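Local coordinates for protein 1-pyrroline-5-carboxylate dehydrogenase (Thermus thermophilus, PDB 1UZB) that probably oxidises the aldehyde derived from 1-pyrroline-5-carboxylate to glutamate with NAD+ as oxidant, as a member of the aldehyde dehydrogenase family, at residues 292-297 with 323-329; 401-407 with 421-427; 444-450 with 466-472. All blocks are in the same frame, centred on the assembly; numbering follows the deposited sequence.

How the interactions relate
All three contacts are pairs of parallel strands in a single seven-stranded sheet. Interaction 1 lies in the middle, with its centre about 10 Å from that of interaction 2 and about 8 Å from that of interaction 3. Probable backbone hydrogen bonds join them: Leu328 O to Ile426 N (2.8 Å) leads into interaction 2, and Ile296 N to Gly448 O (2.8 Å) leads into interaction 3. Interactions 2 and 3 do not touch, their nearest atoms being about 11 Å apart. The starts of interactions 1 and 3 meet beside Cys322, in the region where aldehyde dehydrogenases generally carry their nucleophilic cysteine.

Interaction 1 of 3, residues 292-297 with 323-329; sequences KNAIIV and SAASRLI
Lys292 lays its aliphatic chain across Ser326 and Arg327, its CD 3.3 Å from Ser326 OG. The bend at chi2 (67°) carries the long chain over the serine, and NZ goes on to the carbonyls of Glu416 and Ile413 and to a water that also lies close to Ser326 O. Lys292 O receives two weak bonds from Arg327, through NE and NH1. The stronger partners of that guanidinium are the carbonyls of Val437 and Ala438 at the end of helix 431-439.

Asn293 meets a beta bulge. Its O accepts both Ser326 N (2.9 Å) and Arg327 N (3.1 Å), so two residues of one strand share one acceptor and the pairing skips Ser326. The amide ND2 donates to Ala324 O at 3.0 Å from above the carbonyl plane, and also reaches Cys322 O, while OD1 accepts from Thr446 N. With both ends used, the amide is fixed in rotation, a role that suits a side chain with one donor and one acceptor group. A water accepts from Asn293 N and lies within hydrogen-bonding distance of Ala324 O and Ser326 OG.

Ala294 is small enough for its CB to lie against one face of the Arg327 guanidinium, 3.5 Å from NH1, with Ile329 CD1 over the same face. Ile295 sends CD1 onto Ala325 CB (3.7 Å), and its N and O bond to Arg327 O and Ile329 N. Ile296 CG1 packs on Ile329 CB, and Val297 CG2 meets Leu328 CD1 at 4.1 Å.

These branched apolar residues suit a sheet covered on both faces. Helix 303-315, the crossover of this beta-alpha-beta unit, packs on Ile295, Ala325 and Leu328, while helix 431-439 covers Ile296 and Ile329; strands 446-450 and 422-428 flank the pair.

Interaction 2 of 3, residues 401-407 with 421-427; sequences PTVFTEV and PVLSVIR
Pro421 O takes the first bond of the pair, from Thr402 N at 2.8 Å; proline, having no N-H, serves here as acceptor alone. Val422 follows with CG1, placed anti to the backbone N (chi1 -179°), at the edge of the Phe404 ring and 3.9 Å from CE1. Leu423 bonds through both backbone groups, its N donating to Thr402 O and its O accepting from Phe404 N.

Ser424 is small and brings CB 4.1 Å from Val407 CG2, while its hydroxyl is hydrogen-bonded to Ile413 O. Val425 N donates to Phe404 O, and its CG2 packs on Val403 CG1 at 3.9 Å. The regular register ends there: Glu406 has left-handed backbone angles (phi 53°), and Val425 O is bonded by Val407 N (3.1 Å). Ile426 lays CG1 beside Val407 O.

Arg427 closes the contact with a salt bridge. Its NE meets the syn side of Glu406 OE2 at 3.0 Å, with weak bonds from NE and NH1 to OE1; the two charged planes are turned 61° apart, and NH2 has Gln332 OE1 as partner. A water joins Val407 O to Arg427 N.

Strand 384-387 continues the sheet beyond 402-405, and 325-331 lies beyond 422-428. Tyr315 of helix 303-315 packs on Leu423 and Val403, while helix 332-346 reaches Val403, Thr405 and the salt bridge.

Interaction 3 of 3, residues 444-450 with 466-472; sequences GLTGGVY and VGNLYFN
The Tyr450 ring carries Asn472 CA over one face, a CH-pi contact of 3.9 Å from CA to the ring centroid. The asparagine amide is turned 62° from that ring, and the two side chains run past each other in opposite directions, with OD1 3.6 Å from Tyr450 CD2 and ND2 bonded to Ser451 O. Asparagine also suits the left-handed backbone (phi 57°) that ends the strand. The Tyr470 ring has Gly447 O and the methyl CG2 of Thr446 at its edge, close to its plane. Phe471 lies alongside Val449, both pointing the same way, and its CD1 comes within 3.8 Å of Val449 CB at an oblique angle.

The Asn468 amide works mainly away from the pair: ND2 reaches Pro484 O, with a weak bond to Tyr470 OH, and OD1 accepts from Gly486 N. Its CB touches Thr446 CG2, whose neighbouring hydroxyl bonds to Ser323 O.

The backbone bonds begin before the strands do. Gly467 N reaches Gly444 O at 3.0 Å from above the carbonyl plane, and Asn468 N binds Leu445 O at 2.9 Å. Regular parallel pairing then alternates, from Gly447 N to Asn468 O, Tyr470 N to Gly447 O and Val449 N to Tyr470 O, before Asn472 N donates to Val449 O. Without side chains, Gly447 and Gly448 let two neighbours come close: Val466 CG2 sits 3.8 Å from Gly447 N, and Tyr470 O approaches Gly448 CA to 3.0 Å. Separately, Leu469 CD1 packs on the Gly447 carbonyl.

Helix 454-463, the crossover of this beta-alpha-beta unit, covers Val449 and Phe471, while helix 303-315 packs on Tyr450. Strand 293-297 flanks 446-450, and beyond 468-471 a parallel strand of the second subunit carries the sheet across the interface.

Interaction 1 of 3, residues 292-297 with 323-329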
loop_
_atom_site.group_PDB
_atom_site.type_symbol
_atom_site.label_atom_id
_atom_site.label_comp_id
_atom_site.label_asym_id
_atom_site.label_seq_id
_atom_site.Cartn_x
_atom_site.Cartn_y
_atom_site.Cartn_z
ATOM N N LYS A 292 -9.698 -37.978 -13.195
ATOM C CA LYS A 292 -9.577 -38.709 -14.459
ATOM C C LYS A 292 -9.173 -37.583 -15.397
ATOM O O LYS A 292 -9.972 -37.064 -16.181
ATOM C CB LYS A 292 -10.914 -39.328 -14.883
ATOM C CG LYS A 292 -10.777 -40.287 -16.066
ATOM C CD LYS A 292 -9.980 -41.538 -15.693
ATOM C CE LYS A 292 -9.687 -42.385 -16.924
ATOM N NZ LYS A 292 -9.003 -43.666 -16.578
ATOM N N ASN A 293 -7.901 -37.222 -15.297
ATOM C CA ASN A 293 -7.359 -36.087 -16.023
ATOM C C ASN A 293 -7.018 -36.283 -17.481
ATOM O O ASN A 293 -6.379 -37.265 -17.871
ATOM C CB ASN A 293 -6.140 -35.567 -15.271
ATOM C CG ASN A 293 -6.317 -35.643 -13.772
ATOM O OD1 ASN A 293 -7.269 -35.098 -13.210
ATOM N ND2 ASN A 293 -5.399 -36.330 -13.116
ATOM N N ALA A 294 -7.419 -35.299 -18.278
ATOM C CA ALA A 294 -7.180 -35.340 -19.704
ATOM C C ALA A 294 -6.311 -34.215 -20.231
ATOM O O ALA A 294 -6.257 -33.117 -19.668
ATOM C CB ALA A 294 -8.510 -35.319 -20.449
ATOM N N ILE A 295 -5.615 -34.521 -21.318
ATOM C CA ILE A 295 -4.822 -33.536 -22.028
ATOM C C ILE A 295 -5.451 -33.528 -23.416
ATOM O O ILE A 295 -5.622 -34.584 -24.044
ATOM C CB ILE A 295 -3.339 -33.925 -22.182
ATOM C CG1 ILE A 295 -2.624 -33.791 -20.831
ATOM C CG2 ILE A 295 -2.681 -33.028 -23.234
ATOM C CD1 ILE A 295 -1.182 -34.240 -20.849
ATOM N N ILE A 296 -5.826 -32.341 -23.870
ATOM C CA ILE A 296 -6.410 -32.151 -25.188
ATOM C C ILE A 296 -5.319 -31.629 -26.105
ATOM O O ILE A 296 -4.538 -30.767 -25.706
ATOM C CB ILE A 296 -7.515 -31.067 -25.180
ATOM C CG1 ILE A 296 -8.711 -31.518 -24.339
ATOM C CG2 ILE A 296 -7.943 -30.749 -26.617
ATOM C CD1 ILE A 296 -9.744 -30.424 -24.118
ATOM N N VAL A 297 -5.252 -32.150 -27.323
ATOM C CA VAL A 297 -4.284 -31.652 -28.291
ATOM C C VAL A 297 -5.041 -31.387 -29.586
ATOM O O VAL A 297 -5.764 -32.259 -30.067
ATOM C CB VAL A 297 -3.153 -32.659 -28.593
ATOM C CG1 VAL A 297 -2.128 -32.005 -29.517
ATOM C CG2 VAL A 297 -2.486 -33.112 -27.309
ATOM N N SER A 323 -3.045 -36.350 -10.406
ATOM C CA SER A 323 -2.915 -35.373 -11.485
ATOM C C SER A 323 -2.479 -35.991 -12.815
ATOM O O SER A 323 -2.373 -35.286 -13.817
ATOM C CB SER A 323 -1.881 -34.317 -11.090
ATOM O OG SER A 323 -0.604 -34.921 -10.925
ATOM N N ALA A 324 -2.214 -37.294 -12.824
ATOM C CA ALA A 324 -1.746 -37.973 -14.028
ATOM C C ALA A 324 -2.681 -37.902 -15.227
ATOM O O ALA A 324 -3.904 -37.983 -15.090
ATOM C CB ALA A 324 -1.448 -39.439 -13.711
ATOM N N ALA A 325 -2.100 -37.751 -16.409
ATOM C CA ALA A 325 -2.901 -37.738 -17.622
ATOM C C ALA A 325 -3.286 -39.185 -17.920
ATOM O O ALA A 325 -2.435 -39.992 -18.293
ATOM C CB ALA A 325 -2.102 -37.163 -18.785
ATOM N N SER A 326 -4.560 -39.515 -17.727
ATOM C CA SER A 326 -5.045 -40.862 -18.010
ATOM C C SER A 326 -5.915 -40.842 -19.264
ATOM O O SER A 326 -6.340 -41.890 -19.757
ATOM C CB SER A 326 -5.833 -41.426 -16.822
ATOM O OG SER A 326 -6.914 -40.588 -16.458
ATOM N N ARG A 327 -6.188 -39.644 -19.774
ATOM C CA ARG A 327 -6.974 -39.488 -20.990
ATOM C C ARG A 327 -6.237 -38.547 -21.934
ATOM O O ARG A 327 -5.705 -37.519 -21.506
ATOM C CB ARG A 327 -8.364 -38.909 -20.692
ATOM C CG ARG A 327 -9.255 -39.789 -19.826
ATOM C CD ARG A 327 -10.651 -39.186 -19.710
ATOM N NE ARG A 327 -10.619 -37.883 -19.051
ATOM C CZ ARG A 327 -11.525 -36.927 -19.232
ATOM N NH1 ARG A 327 -11.403 -35.775 -18.582
ATOM N NH2 ARG A 327 -12.541 -37.110 -20.068
ATOM N N LEU A 328 -6.182 -38.920 -23.208
ATOM C CA LEU A 328 -5.556 -38.095 -24.237
ATOM C C LEU A 328 -6.657 -37.871 -25.265
ATOM O O LEU A 328 -7.080 -38.806 -25.941
ATOM C CB LEU A 328 -4.365 -38.815 -24.878
ATOM C CG LEU A 328 -3.703 -38.048 -26.027
ATOM C CD1 LEU A 328 -3.199 -36.693 -25.537
ATOM C CD2 LEU A 328 -2.561 -38.868 -26.589
ATOM N N ILE A 329 -7.145 -36.636 -25.344
ATOM C CA ILE A 329 -8.225 -36.280 -26.260
ATOM C C ILE A 329 -7.632 -35.569 -27.463
ATOM O O ILE A 329 -7.106 -34.463 -27.349
ATOM C CB ILE A 329 -9.248 -35.368 -25.550
ATOM C CG1 ILE A 329 -9.796 -36.077 -24.307
ATOM C CG2 ILE A 329 -10.389 -35.017 -26.493
ATOM C CD1 ILE A 329 -10.606 -35.179 -23.397
HETATM O O HOH W 1 -6.876 -44.406 -18.704
HETATM O O HOH W 2 -6.100 -39.163 -14.142
#

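Interaction 2 of 3, residues 401-407 with 421-427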
loop_
_atom_site.group_PDB
_atom_site.type_symbol
_atom_site.label_atom_id
_atom_site.label_comp_id
_atom_site.label_asym_id
_atom_site.label_seq_id
_atom_site.Cartn_x
_atom_site.Cartn_y
_atom_site.Cartn_z
ATOM N N PRO A 401 4.207 -49.592 -19.845
ATOM C CA PRO A 401 3.420 -48.418 -20.229
ATOM C C PRO A 401 2.357 -48.936 -21.190
ATOM O O PRO A 401 2.667 -49.618 -22.170
ATOM C CB PRO A 401 4.450 -47.527 -20.915
ATOM C CG PRO A 401 5.684 -47.811 -20.128
ATOM C CD PRO A 401 5.650 -49.322 -19.982
ATOM N N THR A 402 1.104 -48.608 -20.904
ATOM C CA THR A 402 -0.010 -49.095 -21.695
ATOM C C THR A 402 -0.824 -48.001 -22.367
ATOM O O THR A 402 -1.053 -46.935 -21.790
ATOM C CB THR A 402 -0.926 -49.941 -20.798
ATOM O OG1 THR A 402 -0.158 -51.008 -20.228
ATOM C CG2 THR A 402 -2.092 -50.515 -21.588
ATOM N N VAL A 403 -1.266 -48.279 -23.589
ATOM C CA VAL A 403 -2.071 -47.333 -24.346
ATOM C C VAL A 403 -3.243 -48.011 -25.044
ATOM O O VAL A 403 -3.077 -49.035 -25.717
ATOM C CB VAL A 403 -1.246 -46.612 -25.441
ATOM C CG1 VAL A 403 -2.132 -45.622 -26.194
ATOM C CG2 VAL A 403 -0.066 -45.890 -24.818
ATOM N N PHE A 404 -4.431 -47.447 -24.853
ATOM C CA PHE A 404 -5.637 -47.926 -25.521
ATOM C C PHE A 404 -6.079 -46.762 -26.392
ATOM O O PHE A 404 -5.984 -45.604 -25.974
ATOM C CB PHE A 404 -6.770 -48.224 -24.535
ATOM C CG PHE A 404 -6.583 -49.481 -23.732
ATOM C CD1 PHE A 404 -6.031 -49.436 -22.459
ATOM C CD2 PHE A 404 -6.990 -50.712 -24.244
ATOM C CE1 PHE A 404 -5.885 -50.595 -21.697
ATOM C CE2 PHE A 404 -6.848 -51.880 -23.493
ATOM C CZ PHE A 404 -6.297 -51.822 -22.218
ATOM N N THR A 405 -6.548 -47.043 -27.602
ATOM C CA THR A 405 -7.021 -45.964 -28.453
ATOM C C THR A 405 -8.447 -46.226 -28.935
ATOM O O THR A 405 -9.003 -47.302 -28.695
ATOM C CB THR A 405 -6.069 -45.714 -29.645
ATOM O OG1 THR A 405 -6.412 -44.468 -30.260
ATOM C CG2 THR A 405 -6.155 -46.836 -30.667
ATOM N N GLU A 406 -9.032 -45.233 -29.603
ATOM C CA GLU A 406 -10.416 -45.309 -30.080
ATOM C C GLU A 406 -11.314 -45.680 -28.897
ATOM O O GLU A 406 -12.283 -46.429 -29.032
ATOM C CB GLU A 406 -10.562 -46.347 -31.203
ATOM C CG GLU A 406 -9.800 -46.027 -32.501
ATOM C CD GLU A 406 -10.349 -44.829 -33.271
ATOM O OE1 GLU A 406 -11.486 -44.392 -32.999
ATOM O OE2 GLU A 406 -9.639 -44.331 -34.174
ATOM N N VAL A 407 -10.989 -45.134 -27.731
ATOM C CA VAL A 407 -11.749 -45.412 -26.522
ATOM C C VAL A 407 -13.024 -44.579 -26.432
ATOM O O VAL A 407 -12.993 -43.360 -26.605
ATOM C CB VAL A 407 -10.903 -45.135 -25.260
ATOM C CG1 VAL A 407 -11.700 -45.482 -24.016
ATOM C CG2 VAL A 407 -9.612 -45.935 -25.309
ATOM N N PRO A 421 -0.006 -47.051 -15.067
ATOM C CA PRO A 421 0.518 -46.584 -16.356
ATOM C C PRO A 421 -0.378 -46.963 -17.530
ATOM O O PRO A 421 0.051 -47.667 -18.446
ATOM C CB PRO A 421 1.887 -47.253 -16.426
ATOM C CG PRO A 421 1.642 -48.563 -15.731
ATOM C CD PRO A 421 0.776 -48.190 -14.549
ATOM N N VAL A 422 -1.616 -46.475 -17.498
ATOM C CA VAL A 422 -2.596 -46.776 -18.537
ATOM C C VAL A 422 -3.216 -45.505 -19.107
ATOM O O VAL A 422 -3.929 -44.778 -18.411
ATOM C CB VAL A 422 -3.725 -47.673 -17.988
ATOM C CG1 VAL A 422 -4.713 -47.993 -19.093
ATOM C CG2 VAL A 422 -3.139 -48.953 -17.410
ATOM N N LEU A 423 -2.948 -45.253 -20.385
ATOM C CA LEU A 423 -3.460 -44.076 -21.073
ATOM C C LEU A 423 -4.564 -44.439 -22.056
ATOM O O LEU A 423 -4.393 -45.346 -22.878
ATOM C CB LEU A 423 -2.320 -43.393 -21.828
ATOM C CG LEU A 423 -2.665 -42.127 -22.606
ATOM C CD1 LEU A 423 -3.110 -41.036 -21.646
ATOM C CD2 LEU A 423 -1.446 -41.679 -23.395
ATOM N N SER A 424 -5.684 -43.722 -21.976
ATOM C CA SER A 424 -6.824 -43.942 -22.867
ATOM C C SER A 424 -6.909 -42.790 -23.864
ATOM O O SER A 424 -7.060 -41.631 -23.471
ATOM C CB SER A 424 -8.124 -44.018 -22.063
ATOM O OG SER A 424 -8.151 -45.166 -21.227
ATOM N N VAL A 425 -6.820 -43.111 -25.150
ATOM C CA VAL A 425 -6.865 -42.100 -26.199
ATOM C C VAL A 425 -8.246 -42.044 -26.830
ATOM O O VAL A 425 -8.783 -43.059 -27.290
ATOM C CB VAL A 425 -5.808 -42.389 -27.283
ATOM C CG1 VAL A 425 -5.769 -41.257 -28.297
ATOM C CG2 VAL A 425 -4.443 -42.565 -26.629
ATOM N N ILE A 426 -8.807 -40.841 -26.844
ATOM C CA ILE A 426 -10.141 -40.584 -27.370
ATOM C C ILE A 426 -10.044 -39.650 -28.571
ATOM O O ILE A 426 -9.419 -38.595 -28.496
ATOM C CB ILE A 426 -11.014 -39.937 -26.269
ATOM C CG1 ILE A 426 -10.995 -40.818 -25.015
ATOM C CG2 ILE A 426 -12.435 -39.736 -26.772
ATOM C CD1 ILE A 426 -11.541 -40.145 -23.766
ATOM N N ARG A 427 -10.658 -40.047 -29.679
ATOM C CA ARG A 427 -10.638 -39.256 -30.902
ATOM C C ARG A 427 -11.936 -38.466 -31.040
ATOM O O ARG A 427 -13.023 -39.041 -30.997
ATOM C CB ARG A 427 -10.452 -40.186 -32.106
ATOM C CG ARG A 427 -10.428 -39.491 -33.458
ATOM C CD ARG A 427 -9.907 -40.428 -34.539
ATOM N NE ARG A 427 -10.781 -41.581 -34.744
ATOM C CZ ARG A 427 -11.882 -41.567 -35.490
ATOM N NH1 ARG A 427 -12.614 -42.666 -35.613
ATOM N NH2 ARG A 427 -12.244 -40.461 -36.125
HETATM O O HOH W 3 -12.459 -42.400 -29.215
#

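Interaction 3 of 3, residues 444-450 with 466-472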
loop_
_atom_site.group_PDB
_atom_site.type_symbol
_atom_site.label_atom_id
_atom_site.label_comp_id
_atom_site.label_asym_id
_atom_site.label_seq_id
_atom_site.Cartn_x
_atom_site.Cartn_y
_atom_site.Cartn_z
ATOM N N GLY A 444 -12.653 -33.491 -11.643
ATOM C CA GLY A 444 -12.274 -32.169 -12.113
ATOM C C GLY A 444 -11.014 -31.667 -11.426
ATOM O O GLY A 444 -10.990 -30.561 -10.880
ATOM N N LEU A 445 -9.952 -32.467 -11.459
ATOM C CA LEU A 445 -8.712 -32.080 -10.795
ATOM C C LEU A 445 -7.719 -31.371 -11.716
ATOM O O LEU A 445 -7.528 -30.162 -11.592
ATOM C CB LEU A 445 -8.068 -33.304 -10.137
ATOM C CG LEU A 445 -6.867 -33.029 -9.222
ATOM C CD1 LEU A 445 -7.196 -31.916 -8.232
ATOM C CD2 LEU A 445 -6.491 -34.304 -8.483
ATOM N N THR A 446 -7.073 -32.104 -12.618
ATOM C CA THR A 446 -6.138 -31.461 -13.536
ATOM C C THR A 446 -6.540 -31.695 -14.977
ATOM O O THR A 446 -7.328 -32.590 -15.288
ATOM C CB THR A 446 -4.688 -31.974 -13.381
ATOM O OG1 THR A 446 -4.632 -33.359 -13.738
ATOM C CG2 THR A 446 -4.196 -31.789 -11.958
ATOM N N GLY A 447 -5.980 -30.874 -15.852
ATOM C CA GLY A 447 -6.249 -30.984 -17.269
ATOM C C GLY A 447 -5.231 -30.155 -18.017
ATOM O O GLY A 447 -4.599 -29.258 -17.444
ATOM N N GLY A 448 -5.054 -30.458 -19.294
ATOM C CA GLY A 448 -4.113 -29.704 -20.090
ATOM C C GLY A 448 -4.571 -29.541 -21.521
ATOM O O GLY A 448 -5.432 -30.283 -22.008
ATOM N N VAL A 449 -4.006 -28.539 -22.188
ATOM C CA VAL A 449 -4.293 -28.285 -23.590
ATOM C C VAL A 449 -3.013 -27.908 -24.312
ATOM O O VAL A 449 -2.274 -27.031 -23.855
ATOM C CB VAL A 449 -5.276 -27.112 -23.804
ATOM C CG1 VAL A 449 -5.490 -26.887 -25.303
ATOM C CG2 VAL A 449 -6.602 -27.398 -23.124
ATOM N N TYR A 450 -2.729 -28.607 -25.406
ATOM C CA TYR A 450 -1.592 -28.269 -26.252
ATOM C C TYR A 450 -2.246 -27.695 -27.501
ATOM O O TYR A 450 -3.002 -28.384 -28.199
ATOM C CB TYR A 450 -0.738 -29.486 -26.612
ATOM C CG TYR A 450 0.290 -29.828 -25.557
ATOM C CD1 TYR A 450 -0.046 -30.623 -24.467
ATOM C CD2 TYR A 450 1.597 -29.333 -25.636
ATOM C CE1 TYR A 450 0.888 -30.924 -23.477
ATOM C CE2 TYR A 450 2.540 -29.626 -24.648
ATOM C CZ TYR A 450 2.176 -30.425 -23.575
ATOM O OH TYR A 450 3.098 -30.746 -22.606
ATOM N N VAL A 466 -11.637 -27.858 -14.524
ATOM C CA VAL A 466 -10.729 -28.557 -13.624
ATOM C C VAL A 466 -10.076 -27.499 -12.742
ATOM O O VAL A 466 -9.941 -26.342 -13.145
ATOM C CB VAL A 466 -9.639 -29.352 -14.389
ATOM C CG1 VAL A 466 -10.278 -30.496 -15.166
ATOM C CG2 VAL A 466 -8.873 -28.437 -15.321
ATOM N N GLY A 467 -9.675 -27.897 -11.539
ATOM C CA GLY A 467 -9.064 -26.954 -10.618
ATOM C C GLY A 467 -7.659 -26.514 -10.980
ATOM O O GLY A 467 -7.228 -25.432 -10.581
ATOM N N ASN A 468 -6.938 -27.356 -11.716
ATOM C CA ASN A 468 -5.571 -27.052 -12.134
ATOM C C ASN A 468 -5.437 -27.361 -13.616
ATOM O O ASN A 468 -5.398 -28.527 -14.021
ATOM C CB ASN A 468 -4.557 -27.874 -11.330
ATOM C CG ASN A 468 -4.343 -27.326 -9.933
ATOM O OD1 ASN A 468 -5.162 -27.528 -9.027
ATOM N ND2 ASN A 468 -3.241 -26.603 -9.753
ATOM N N LEU A 469 -5.359 -26.297 -14.409
ATOM C CA LEU A 469 -5.271 -26.390 -15.860
ATOM C C LEU A 469 -3.917 -25.893 -16.356
ATOM O O LEU A 469 -3.415 -24.879 -15.879
ATOM C CB LEU A 469 -6.404 -25.557 -16.462
ATOM C CG LEU A 469 -6.617 -25.495 -17.976
ATOM C CD1 LEU A 469 -6.879 -26.883 -18.543
ATOM C CD2 LEU A 469 -7.795 -24.572 -18.261
ATOM N N TYR A 470 -3.339 -26.605 -17.319
ATOM C CA TYR A 470 -2.028 -26.251 -17.849
ATOM C C TYR A 470 -2.022 -26.213 -19.370
ATOM O O TYR A 470 -2.561 -27.118 -20.024
ATOM C CB TYR A 470 -0.981 -27.262 -17.380
ATOM C CG TYR A 470 -0.948 -27.462 -15.883
ATOM C CD1 TYR A 470 -1.838 -28.334 -15.251
ATOM C CD2 TYR A 470 -0.032 -26.770 -15.095
ATOM C CE1 TYR A 470 -1.810 -28.512 -13.861
ATOM C CE2 TYR A 470 0.006 -26.938 -13.721
ATOM C CZ TYR A 470 -0.882 -27.808 -13.106
ATOM O OH TYR A 470 -0.831 -27.977 -11.740
ATOM N N PHE A 471 -1.401 -25.176 -19.934
ATOM C CA PHE A 471 -1.321 -25.032 -21.381
ATOM C C PHE A 471 0.104 -25.207 -21.900
ATOM O O PHE A 471 1.037 -24.540 -21.440
ATOM C CB PHE A 471 -1.837 -23.663 -21.836
ATOM C CG PHE A 471 -3.262 -23.384 -21.466
ATOM C CD1 PHE A 471 -4.194 -24.415 -21.359
ATOM C CD2 PHE A 471 -3.684 -22.076 -21.260
ATOM C CE1 PHE A 471 -5.525 -24.141 -21.055
ATOM C CE2 PHE A 471 -5.010 -21.790 -20.958
ATOM C CZ PHE A 471 -5.936 -22.826 -20.855
ATOM N N ASN A 472 0.249 -26.106 -22.868
ATOM C CA ASN A 472 1.525 -26.394 -23.508
ATOM C C ASN A 472 2.644 -26.838 -22.578
ATOM O O ASN A 472 3.807 -26.473 -22.753
ATOM C CB ASN A 472 1.939 -25.198 -24.372
ATOM C CG ASN A 472 0.977 -24.981 -25.524
ATOM O OD1 ASN A 472 0.555 -25.946 -26.170
ATOM N ND2 ASN A 472 0.615 -23.732 -25.785
#